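Local structure of fructuronate-tagaturonate epimerase UxaE from Cohnella laeviribosi in complex with 1 glycerol (Cohnella laeviribosi, 6IL9) at residues A[384-387]-A[388-391]; A[418-421]-A[422-426]; A[458-461]-A[462-466]. The protein interconverts D-fructuronate and D-tagaturonate by epimerisation, probably with the zinc ion held in its TIM barrel. One frame throughout, in Å; residues are numbered along the deposited sequence.

In the fold
All three contacts lie in the C-terminal part of the chain, beyond the last strand of the eight-stranded TIM barrel, 363-367, and come in the order interaction 1, 2, 3. Interaction 1 is the first part of helix 384-402, interaction 2 a turn in the loop between that helix and helix 432-440, and interaction 3 most of helix 458-467. In space interaction 1 lies between the other two: its centre is about 10 Å from that of interaction 2, joined by the Arg388-Asp422 salt bridge, and about 12 Å from that of interaction 3, reached through Leu386 and Met390. Interactions 2 and 3 do not touch, their nearest atoms being about 12 Å apart. Helix 384-402 thus links the loop to helix 458-467.

Interaction 1. Residues A[384-387]-A[388-391]; sequences PGLY and RRMH
The His391 ring turns its edge to Tyr387, whose OH and CZ lie near the imidazole plane; the two rings meet rim to rim, planes at 60°, and neither covers the other's face. This is an i to i+4 pair on one alpha-helix, 384-402. Its tie is the Tyr387 OH to His391 ND1 hydrogen bond, 2.8 Å and almost straight at 177°, in which either atom could be the donor. With CG anti to the backbone N (chi1 179°) the Tyr387 ring runs forward along the helix, and the like torsion of His391 points its imidazole outward to meet the phenol OH. Together with the backbone bond from His391 N to Tyr387 O, also 2.8 Å, this fastens the pair at backbone and ring alike. Both residues are buried: Tyr387 packs on helix 369-382 and Leu438, while His391 meets the ring of Tyr428. One residue earlier, Leu386 and Met390 form the apolar counterpart, facing Val379 and Trp372 of helix 369-382. Arg388 stretches away from the helix, its NH2 in a salt bridge with Asp422. Arg389 bonds through NH2 to Leu456 O, and its NH1 lies 3.7 Å from the Leu386 methyl CD1. At the branch point of the same leucine, Leu386 CG lies 3.8 Å from the Met390 sulfur, SD.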
loop_
_atom_site.group_PDB
_atom_site.type_symbol
_atom_site.label_atom_id
_atom_site.label_comp_id
_atom_site.label_asym_id
_atom_site.label_seq_id
_atom_site.Cartn_x
_atom_site.Cartn_y
_atom_site.Cartn_z
ATOM N N PRO A 384 -18.781 -13.789 -16.222
ATOM C CA PRO A 384 -17.908 -14.970 -16.377
ATOM C C PRO A 384 -17.187 -15.027 -17.710
ATOM O O PRO A 384 -16.039 -15.490 -17.762
ATOM C CB PRO A 384 -18.875 -16.152 -16.203
ATOM C CG PRO A 384 -20.245 -15.588 -16.455
ATOM C CD PRO A 384 -20.187 -14.161 -15.986
ATOM N N GLY A 385 -17.820 -14.563 -18.792
ATOM C CA GLY A 385 -17.137 -14.545 -20.074
ATOM C C GLY A 385 -15.879 -13.701 -20.052
ATOM O O GLY A 385 -14.860 -14.069 -20.649
ATOM N N LEU A 386 -15.934 -12.553 -19.366
ATOM C CA LEU A 386 -14.747 -11.715 -19.235
ATOM C C LEU A 386 -13.715 -12.376 -18.333
ATOM O O LEU A 386 -12.518 -12.357 -18.638
ATOM C CB LEU A 386 -15.125 -10.330 -18.693
ATOM C CG LEU A 386 -13.961 -9.366 -18.446
ATOM C CD1 LEU A 386 -13.176 -9.107 -19.728
ATOM C CD2 LEU A 386 -14.454 -8.042 -17.839
ATOM N N TYR A 387 -14.162 -12.974 -17.226
ATOM C CA TYR A 387 -13.219 -13.655 -16.342
ATOM C C TYR A 387 -12.436 -14.729 -17.101
ATOM O O TYR A 387 -11.205 -14.817 -16.983
ATOM C CB TYR A 387 -13.925 -14.272 -15.125
ATOM C CG TYR A 387 -12.879 -14.972 -14.295
ATOM C CD1 TYR A 387 -12.124 -14.260 -13.365
ATOM C CD2 TYR A 387 -12.566 -16.314 -14.514
ATOM C CE1 TYR A 387 -11.113 -14.875 -12.648
ATOM C CE2 TYR A 387 -11.545 -16.933 -13.809
ATOM C CZ TYR A 387 -10.827 -16.206 -12.874
ATOM O OH TYR A 387 -9.817 -16.833 -12.185
ATOM N N ARG A 388 -13.136 -15.567 -17.869
ATOM C CA ARG A 388 -12.457 -16.637 -18.609
ATOM C C ARG A 388 -11.395 -16.078 -19.543
ATOM O O ARG A 388 -10.278 -16.609 -19.621
ATOM C CB ARG A 388 -13.463 -17.464 -19.412
ATOM C CG ARG A 388 -14.449 -18.242 -18.584
ATOM C CD ARG A 388 -15.358 -19.127 -19.469
ATOM N NE ARG A 388 -16.334 -19.819 -18.639
ATOM C CZ ARG A 388 -16.125 -20.995 -18.052
ATOM N NH1 ARG A 388 -14.975 -21.644 -18.222
ATOM N NH2 ARG A 388 -17.066 -21.514 -17.290
ATOM N N ARG A 389 -11.719 -15.004 -20.265
ATOM C CA ARG A 389 -10.737 -14.411 -21.162
ATOM C C ARG A 389 -9.535 -13.868 -20.397
ATOM O O ARG A 389 -8.388 -14.026 -20.838
ATOM C CB ARG A 389 -11.399 -13.316 -21.996
ATOM C CG ARG A 389 -12.411 -13.869 -23.001
ATOM C CD ARG A 389 -13.099 -12.752 -23.751
ATOM N NE ARG A 389 -12.119 -11.825 -24.297
ATOM C CZ ARG A 389 -12.124 -10.514 -24.084
ATOM N NH1 ARG A 389 -13.074 -9.962 -23.337
ATOM N NH2 ARG A 389 -11.181 -9.757 -24.624
ATOM N N MET A 390 -9.777 -13.215 -19.253
ATOM C CA MET A 390 -8.678 -12.668 -18.453
ATOM C C MET A 390 -7.829 -13.781 -17.841
ATOM O O MET A 390 -6.595 -13.693 -17.824
ATOM C CB MET A 390 -9.232 -11.747 -17.355
ATOM C CG MET A 390 -9.928 -10.480 -17.882
ATOM S SD MET A 390 -10.583 -9.327 -16.611
ATOM C CE MET A 390 -9.063 -8.739 -15.859
ATOM N N HIS A 391 -8.475 -14.829 -17.325
ATOM C CA HIS A 391 -7.752 -15.934 -16.699
ATOM C C HIS A 391 -6.872 -16.644 -17.722
ATOM O O HIS A 391 -5.690 -16.913 -17.468
ATOM C CB HIS A 391 -8.780 -16.877 -16.055
ATOM C CG HIS A 391 -8.216 -18.119 -15.423
ATOM N ND1 HIS A 391 -8.446 -18.440 -14.098
ATOM C CD2 HIS A 391 -7.507 -19.154 -15.941
ATOM C CE1 HIS A 391 -7.885 -19.604 -13.823
ATOM N NE2 HIS A 391 -7.303 -20.056 -14.922
#

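Interaction 2. Residues A[418-421]-A[422-426]; sequences ADVS and DEELP
The chain runs extended through Val420 and Ser421 and then turns into helical backbone angles from Asp422 to Pro426, so that Ser421 O faces the amides of the new turn: Glu424 N bonds to it at 3.0 Å from well above the carbonyl plane, and Leu425 N, at 3.1 Å, only weakly. The side chain of Glu424 folds back over the same serine. Its OE1 accepts Ser421 N at 2.9 Å, a nearly straight bond of 169° made on the anti side of the carboxylate, about 21° out of its plane. Ser421 OG sits between its own N and C (chi1 70°), from where it comes within 3.4 Å of Glu424 N in a weak bond. A water ties the same OG, 2.9 Å away, to OE1 of Glu423, whose chain bends at chi2 to swing its carboxylate back toward the serine. On the buried side, Val420 CG2 meets Leu425 CD2 at 3.6 Å, the two side chains crossing at about a right angle; Leu425 also packs against Pro384, Tyr387 and Arg388 of helix 384-402. Arg388, paired with Asp422, also gives NH2 to Val420 O, which joins the turn to that helix. Ser421 N to Glu424 OE1 and, weakly, Glu424 N to Ser421 OG form the reciprocal pair of a capping box, here at the start of a short helical turn.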
loop_
_atom_site.group_PDB
_atom_site.type_symbol
_atom_site.label_atom_id
_atom_site.label_comp_id
_atom_site.label_asym_id
_atom_site.label_seq_id
_atom_site.Cartn_x
_atom_site.Cartn_y
_atom_site.Cartn_z
ATOM N N ALA A 418 -11.890 -25.066 -19.078
ATOM C CA ALA A 418 -12.875 -25.943 -19.702
ATOM C C ALA A 418 -13.472 -26.958 -18.736
ATOM O O ALA A 418 -14.488 -27.580 -19.071
ATOM C CB ALA A 418 -12.239 -26.661 -20.894
ATOM N N ASP A 419 -12.888 -27.132 -17.549
ATOM C CA ASP A 419 -13.383 -28.072 -16.552
ATOM C C ASP A 419 -14.207 -27.415 -15.453
ATOM O O ASP A 419 -14.639 -28.108 -14.530
ATOM C CB ASP A 419 -12.212 -28.830 -15.914
ATOM C CG ASP A 419 -11.535 -29.790 -16.880
ATOM O OD1 ASP A 419 -12.160 -30.175 -17.895
ATOM O OD2 ASP A 419 -10.368 -30.158 -16.620
ATOM N N VAL A 420 -14.427 -26.104 -15.511
ATOM C CA VAL A 420 -15.135 -25.393 -14.456
ATOM C C VAL A 420 -16.305 -24.644 -15.078
ATOM O O VAL A 420 -16.176 -24.067 -16.161
ATOM C CB VAL A 420 -14.197 -24.436 -13.685
ATOM C CG1 VAL A 420 -13.025 -25.213 -13.118
ATOM C CG2 VAL A 420 -13.674 -23.365 -14.592
ATOM N N SER A 421 -17.451 -24.683 -14.406
ATOM C CA SER A 421 -18.641 -24.008 -14.902
ATOM C C SER A 421 -18.591 -22.528 -14.547
ATOM O O SER A 421 -17.798 -22.093 -13.713
ATOM C CB SER A 421 -19.904 -24.633 -14.322
ATOM O OG SER A 421 -20.012 -24.351 -12.936
ATOM N N ASP A 422 -19.464 -21.747 -15.187
ATOM C CA ASP A 422 -19.539 -20.329 -14.852
ATOM C C ASP A 422 -19.806 -20.131 -13.366
ATOM O O ASP A 422 -19.202 -19.260 -12.725
ATOM C CB ASP A 422 -20.626 -19.648 -15.685
ATOM C CG ASP A 422 -20.193 -19.384 -17.116
ATOM O OD1 ASP A 422 -19.045 -19.718 -17.478
ATOM O OD2 ASP A 422 -21.011 -18.824 -17.891
ATOM N N GLU A 423 -20.700 -20.943 -12.797
ATOM C CA GLU A 423 -21.040 -20.801 -11.387
ATOM C C GLU A 423 -19.842 -21.076 -10.491
ATOM O O GLU A 423 -19.792 -20.582 -9.360
ATOM C CB GLU A 423 -22.190 -21.740 -11.027
ATOM C CG GLU A 423 -23.352 -21.706 -12.009
ATOM C CD GLU A 423 -23.249 -22.784 -13.078
ATOM O OE1 GLU A 423 -23.598 -23.953 -12.785
ATOM O OE2 GLU A 423 -22.821 -22.459 -14.211
ATOM N N GLU A 424 -18.882 -21.862 -10.973
ATOM C CA GLU A 424 -17.710 -22.241 -10.195
ATOM C C GLU A 424 -16.523 -21.304 -10.380
ATOM O O GLU A 424 -15.565 -21.394 -9.604
ATOM C CB GLU A 424 -17.247 -23.652 -10.567
ATOM C CG GLU A 424 -18.171 -24.775 -10.170
ATOM C CD GLU A 424 -17.734 -26.103 -10.782
ATOM O OE1 GLU A 424 -17.235 -26.091 -11.926
ATOM O OE2 GLU A 424 -17.880 -27.156 -10.125
ATOM N N LEU A 425 -16.533 -20.446 -11.398
ATOM C CA LEU A 425 -15.396 -19.556 -11.623
ATOM C C LEU A 425 -14.981 -18.764 -10.389
ATOM O O LEU A 425 -13.765 -18.609 -10.178
ATOM C CB LEU A 425 -15.700 -18.610 -12.794
ATOM C CG LEU A 425 -15.760 -19.269 -14.180
ATOM C CD1 LEU A 425 -16.165 -18.236 -15.196
ATOM C CD2 LEU A 425 -14.423 -19.892 -14.595
ATOM N N PRO A 426 -15.888 -18.259 -9.542
ATOM C CA PRO A 426 -15.435 -17.503 -8.363
ATOM C C PRO A 426 -14.589 -18.314 -7.396
ATOM O O PRO A 426 -13.814 -17.718 -6.635
ATOM C CB PRO A 426 -16.748 -17.055 -7.707
ATOM C CG PRO A 426 -17.711 -16.958 -8.849
ATOM C CD PRO A 426 -17.348 -18.120 -9.736
HETATM O O HOH W 1 -21.932 -25.722 -11.300
#

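Interaction 3. Residues A[458-461]-A[462-466]; sequences RDEF and FRTLS
Phe461 O is held by two donors one turn on: Leu465 N at 3.0 Å and, weakly, Thr464 OG1 at 3.3 Å. The threonine hydroxyl gets there because rotation about its CA-CB bond turns OG1 back toward the preceding turn of backbone. Leu465 adds a CH-pi contact to the backbone bond: its CD2 hangs over one face of the Phe461 ring, 4.2 Å from the centroid and 13° off the normal. That ring then presents its edge to the face of Phe462 in a T-shaped pair, planes at 88° and centroids 5.5 Å apart. The Phe462 ring in turn reaches the extended Arg458: CG of Arg458 lies at the ring edge, in its plane, and Phe462 CE2 stands over the centre of the guanidinium, 3.7 Å from CZ, with the two planes inclined at 45°. Arg463 curls back and lays its guanidinium face on the backbone at Asp459 O and Glu460 CA. Its NH2 stays 5.1 Å from Glu460 OE1, so any attraction would act at a distance; Glu460 instead makes a long, weak ion pair with Arg389 of helix 384-402. Phe461 faces inward to Trp372, Val379 and Met390, whereas Asp459 and Arg463 are exposed. Helix 458-467 is thus an amphipathic alpha-helix packed on helices 369-382 and 384-402 outside the barrel strands.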
loop_
_atom_site.group_PDB
_atom_site.type_symbol
_atom_site.label_atom_id
_atom_site.label_comp_id
_atom_site.label_asym_id
_atom_site.label_seq_id
_atom_site.Cartn_x
_atom_site.Cartn_y
_atom_site.Cartn_z
ATOM N N ARG A 458 -9.548 -3.944 -20.392
ATOM C CA ARG A 458 -9.618 -2.925 -19.347
ATOM C C ARG A 458 -10.943 -2.170 -19.367
ATOM O O ARG A 458 -11.536 -1.924 -18.310
ATOM C CB ARG A 458 -8.444 -1.965 -19.490
ATOM C CG ARG A 458 -8.396 -0.917 -18.399
ATOM C CD ARG A 458 -7.234 0.025 -18.628
ATOM N NE ARG A 458 -7.081 0.976 -17.538
ATOM C CZ ARG A 458 -7.818 2.074 -17.396
ATOM N NH1 ARG A 458 -8.765 2.362 -18.282
ATOM N NH2 ARG A 458 -7.603 2.887 -16.371
ATOM N N ASP A 459 -11.426 -1.785 -20.548
ATOM C CA ASP A 459 -12.668 -1.018 -20.609
ATOM C C ASP A 459 -13.847 -1.829 -20.093
ATOM O O ASP A 459 -14.655 -1.333 -19.297
ATOM C CB ASP A 459 -12.931 -0.544 -22.039
ATOM C CG ASP A 459 -11.921 0.477 -22.502
ATOM O OD1 ASP A 459 -11.413 1.237 -21.650
ATOM O OD2 ASP A 459 -11.629 0.515 -23.720
ATOM N N GLU A 460 -13.973 -3.084 -20.539
ATOM C CA GLU A 460 -15.071 -3.907 -20.056
ATOM C C GLU A 460 -14.921 -4.217 -18.572
ATOM O O GLU A 460 -15.922 -4.296 -17.857
ATOM C CB GLU A 460 -15.175 -5.202 -20.862
ATOM C CG GLU A 460 -16.412 -5.993 -20.509
ATOM C CD GLU A 460 -16.565 -7.287 -21.305
ATOM O OE1 GLU A 460 -15.671 -7.619 -22.115
ATOM O OE2 GLU A 460 -17.587 -7.970 -21.096
ATOM N N PHE A 461 -13.683 -4.390 -18.095
ATOM C CA PHE A 461 -13.462 -4.614 -16.667
ATOM C C PHE A 461 -14.029 -3.466 -15.834
ATOM O O PHE A 461 -14.768 -3.685 -14.864
ATOM C CB PHE A 461 -11.961 -4.789 -16.406
ATOM C CG PHE A 461 -11.604 -4.988 -14.950
ATOM C CD1 PHE A 461 -11.620 -6.254 -14.380
ATOM C CD2 PHE A 461 -11.218 -3.918 -14.167
ATOM C CE1 PHE A 461 -11.281 -6.436 -13.044
ATOM C CE2 PHE A 461 -10.870 -4.100 -12.841
ATOM C CZ PHE A 461 -10.906 -5.364 -12.285
ATOM N N PHE A 462 -13.679 -2.229 -16.189
ATOM C CA PHE A 462 -14.166 -1.106 -15.397
ATOM C C PHE A 462 -15.664 -0.914 -15.579
ATOM O O PHE A 462 -16.350 -0.480 -14.649
ATOM C CB PHE A 462 -13.382 0.162 -15.748
ATOM C CG PHE A 462 -12.075 0.258 -15.016
ATOM C CD1 PHE A 462 -12.047 0.614 -13.679
ATOM C CD2 PHE A 462 -10.888 -0.070 -15.646
ATOM C CE1 PHE A 462 -10.841 0.678 -12.980
ATOM C CE2 PHE A 462 -9.682 -0.011 -14.959
ATOM C CZ PHE A 462 -9.661 0.362 -13.623
ATOM N N ARG A 463 -16.196 -1.274 -16.749
ATOM C CA ARG A 463 -17.636 -1.195 -16.948
ATOM C C ARG A 463 -18.372 -2.139 -16.000
ATOM O O ARG A 463 -19.361 -1.745 -15.368
ATOM C CB ARG A 463 -17.963 -1.505 -18.411
ATOM C CG ARG A 463 -19.247 -0.903 -18.935
ATOM C CD ARG A 463 -19.112 -0.581 -20.430
ATOM N NE ARG A 463 -18.615 -1.721 -21.203
ATOM C CZ ARG A 463 -17.570 -1.684 -22.031
ATOM N NH1 ARG A 463 -16.897 -0.555 -22.216
ATOM N NH2 ARG A 463 -17.204 -2.776 -22.689
ATOM N N THR A 464 -17.899 -3.386 -15.860
ATOM C CA THR A 464 -18.598 -4.270 -14.929
ATOM C C THR A 464 -18.389 -3.835 -13.487
ATOM O O THR A 464 -19.306 -3.967 -12.675
ATOM C CB THR A 464 -18.194 -5.741 -15.091
ATOM O OG1 THR A 464 -17.061 -6.040 -14.274
ATOM C CG2 THR A 464 -17.911 -6.091 -16.527
ATOM N N LEU A 465 -17.218 -3.290 -13.148
ATOM C CA LEU A 465 -17.011 -2.891 -11.758
ATOM C C LEU A 465 -17.856 -1.673 -11.399
ATOM O O LEU A 465 -18.309 -1.550 -10.254
ATOM C CB LEU A 465 -15.529 -2.637 -11.484
ATOM C CG LEU A 465 -14.763 -3.824 -10.870
ATOM C CD1 LEU A 465 -15.189 -4.053 -9.422
ATOM C CD2 LEU A 465 -15.018 -5.088 -11.685
ATOM N N SER A 466 -18.105 -0.785 -12.362
ATOM C CA SER A 466 -19.022 0.323 -12.112
ATOM C C SER A 466 -20.459 -0.175 -11.960
ATOM O O SER A 466 -21.180 0.258 -11.053
ATOM C CB SER A 466 -18.914 1.348 -13.240
ATOM O OG SER A 466 -19.805 2.425 -13.027
#